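PDB 7ATL: esterase from uncultured bacterium pCosCE1, which hydrolyses carboxylic esters and also shows promiscuous acyltransferase activity, as a family VIII carboxylesterase with a beta-lactamase-like fold. Local coordinates for residues Glu22-Gly27 with Ala364-Ser369. Residues are numbered along the deposited sequence; the frame is centred on the assembly and turned at random.
Sequences EGRIVG and AFEGMS
The guanidinium of R24 turns its NE/NH2 edge to the carboxylate of E366, whose plane stands 87° from its own. In this beta-lactamase-family fold, the pair belongs to a three-residue salt-bridge network that joins the loop between helix 3-21 and strand 27-34 to the short helix 366-369, far apart in sequence. OE2 of E366 lies near the guanidinium plane, yet NE reaches it from above the carboxylate plane. R24 NE to E366 OE2 measures 3.3 Å with an N-H...O angle of 149°, a salt bridge; the second bond, from NH2 to the same oxygen, is weak. NH1 of R24 turns to E22 OE1 at 3.3 Å, again over a carboxylate face but with the oxygen tilted out of the guanidinium plane, which completes the network. R24 thus bridges two acids, which probably offset in part its charge and that of nearby R371.

Helix 3-21 ends in a Schellman motif, with G23 at positive phi, and the chain then carries R24 and I25 past residues 364-369. E366 follows F365, the N-cap residue, which a cis peptide bond precedes. E366 CG is anti to its own backbone N (chi1 177°), and the bend at chi2 brings OE2 to R24; the same oxygen also accepts the backbone N-H of Y372.

The rest of the contact is made largely by aliphatic carbons: E366 CB and CG pack against R24 O and I25. The side chains of I25 and E366 cross at about a right angle, and I25 CD1 touches E366 CG at 3.4 Å. The same methyl carbon reaches the helix backbone, 3.9 Å from G367 N.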
loop_
_atom_site.group_PDB
_atom_site.type_symbol
_atom_site.label_atom_id
_atom_site.label_comp_id
_atom_site.label_asym_id
_atom_site.label_seq_id
_atom_site.Cartn_x
_atom_site.Cartn_y
_atom_site.Cartn_z
ATOM N N GLU A 22 10.965 -23.253 -5.717
ATOM C CA GLU A 22 9.617 -23.701 -6.154
ATOM C C GLU A 22 9.118 -22.813 -7.317
ATOM O O GLU A 22 8.018 -23.110 -7.828
ATOM C CB GLU A 22 8.666 -23.732 -4.951
ATOM C CG GLU A 22 8.996 -24.829 -3.948
ATOM C CD GLU A 22 7.983 -25.042 -2.833
ATOM O OE1 GLU A 22 6.848 -24.512 -2.938
ATOM O OE2 GLU A 22 8.332 -25.730 -1.851
ATOM N N GLY A 23 9.890 -21.787 -7.729
ATOM C CA GLY A 23 9.503 -20.747 -8.714
ATOM C C GLY A 23 8.211 -20.016 -8.333
ATOM O O GLY A 23 7.405 -19.699 -9.240
ATOM N N ARG A 24 7.990 -19.779 -7.033
ATOM C CA ARG A 24 6.817 -19.035 -6.497
ATOM C C ARG A 24 7.202 -17.552 -6.424
ATOM O O ARG A 24 6.354 -16.708 -6.700
ATOM C CB ARG A 24 6.402 -19.588 -5.129
ATOM C CG ARG A 24 5.365 -20.704 -5.165
ATOM C CD ARG A 24 5.427 -21.552 -3.896
ATOM N NE ARG A 24 5.284 -20.761 -2.676
ATOM C CZ ARG A 24 6.086 -20.773 -1.605
ATOM N NH1 ARG A 24 7.137 -21.571 -1.513
ATOM N NH2 ARG A 24 5.803 -19.975 -0.590
ATOM N N ILE A 25 8.460 -17.279 -6.091
ATOM C CA ILE A 25 9.075 -15.929 -5.955
ATOM C C ILE A 25 10.336 -15.910 -6.821
ATOM O O ILE A 25 11.059 -16.921 -6.849
ATOM C CB ILE A 25 9.398 -15.643 -4.472
ATOM C CG1 ILE A 25 8.127 -15.653 -3.627
ATOM C CG2 ILE A 25 10.172 -14.344 -4.284
ATOM C CD1 ILE A 25 7.076 -14.649 -4.089
ATOM N N VAL A 26 10.588 -14.793 -7.484
ATOM C CA VAL A 26 11.779 -14.578 -8.343
ATOM C C VAL A 26 12.885 -13.960 -7.486
ATOM O O VAL A 26 14.064 -14.430 -7.579
ATOM C CB VAL A 26 11.386 -13.700 -9.541
ATOM C CG1 VAL A 26 12.597 -13.244 -10.350
ATOM C CG2 VAL A 26 10.370 -14.431 -10.409
ATOM N N GLY A 27 12.515 -12.942 -6.706
ATOM C CA GLY A 27 13.400 -12.207 -5.781
ATOM C C GLY A 27 12.610 -11.481 -4.701
ATOM O O GLY A 27 11.414 -11.151 -4.913
ATOM N N ALA A 364 3.976 -10.751 -8.436
ATOM C CA ALA A 364 2.514 -10.651 -8.221
ATOM C C ALA A 364 1.856 -11.929 -8.737
ATOM O O ALA A 364 2.237 -12.403 -9.804
ATOM C CB ALA A 364 2.023 -9.439 -8.963
ATOM N N PHE A 365 0.900 -12.525 -8.012
ATOM C CA PHE A 365 0.395 -12.067 -6.737
ATOM C C PHE A 365 0.972 -12.893 -5.586
ATOM O O PHE A 365 0.448 -12.730 -4.485
ATOM C CB PHE A 365 -1.132 -12.165 -6.744
ATOM C CG PHE A 365 -1.740 -11.490 -7.945
ATOM C CD1 PHE A 365 -1.870 -10.108 -7.978
ATOM C CD2 PHE A 365 -2.113 -12.228 -9.061
ATOM C CE1 PHE A 365 -2.376 -9.475 -9.102
ATOM C CE2 PHE A 365 -2.632 -11.596 -10.176
ATOM C CZ PHE A 365 -2.757 -10.220 -10.195
ATOM N N GLU A 366 1.991 -13.735 -5.794
ATOM C CA GLU A 366 2.488 -14.633 -4.708
ATOM C C GLU A 366 2.932 -13.761 -3.522
ATOM O O GLU A 366 2.504 -14.038 -2.407
ATOM C CB GLU A 366 3.570 -15.602 -5.211
ATOM C CG GLU A 366 4.178 -16.511 -4.136
ATOM C CD GLU A 366 3.287 -17.536 -3.442
ATOM O OE1 GLU A 366 2.250 -17.922 -4.004
ATOM O OE2 GLU A 366 3.644 -17.960 -2.327
ATOM N N GLY A 367 3.681 -12.691 -3.764
ATOM C CA GLY A 367 4.189 -11.811 -2.696
ATOM C C GLY A 367 3.096 -11.118 -1.879
ATOM O O GLY A 367 3.395 -10.660 -0.760
ATOM N N MET A 368 1.883 -10.977 -2.412
ATOM C CA MET A 368 0.816 -10.195 -1.751
ATOM C C MET A 368 -0.124 -11.163 -1.054
ATOM O O MET A 368 -0.389 -10.964 0.156
ATOM C CB MET A 368 0.004 -9.381 -2.759
ATOM C CG MET A 368 -1.224 -8.742 -2.140
ATOM S SD MET A 368 -2.347 -8.016 -3.340
ATOM C CE MET A 368 -3.168 -9.458 -4.010
ATOM N N SER A 369 -0.659 -12.112 -1.821
ATOM C CA SER A 369 -1.794 -12.982 -1.417
ATOM C C SER A 369 -1.403 -14.459 -1.431
ATOM O O SER A 369 -2.226 -15.256 -1.015
ATOM C CB SER A 369 -2.988 -12.755 -2.297
ATOM O OG SER A 369 -2.652 -12.965 -3.659
#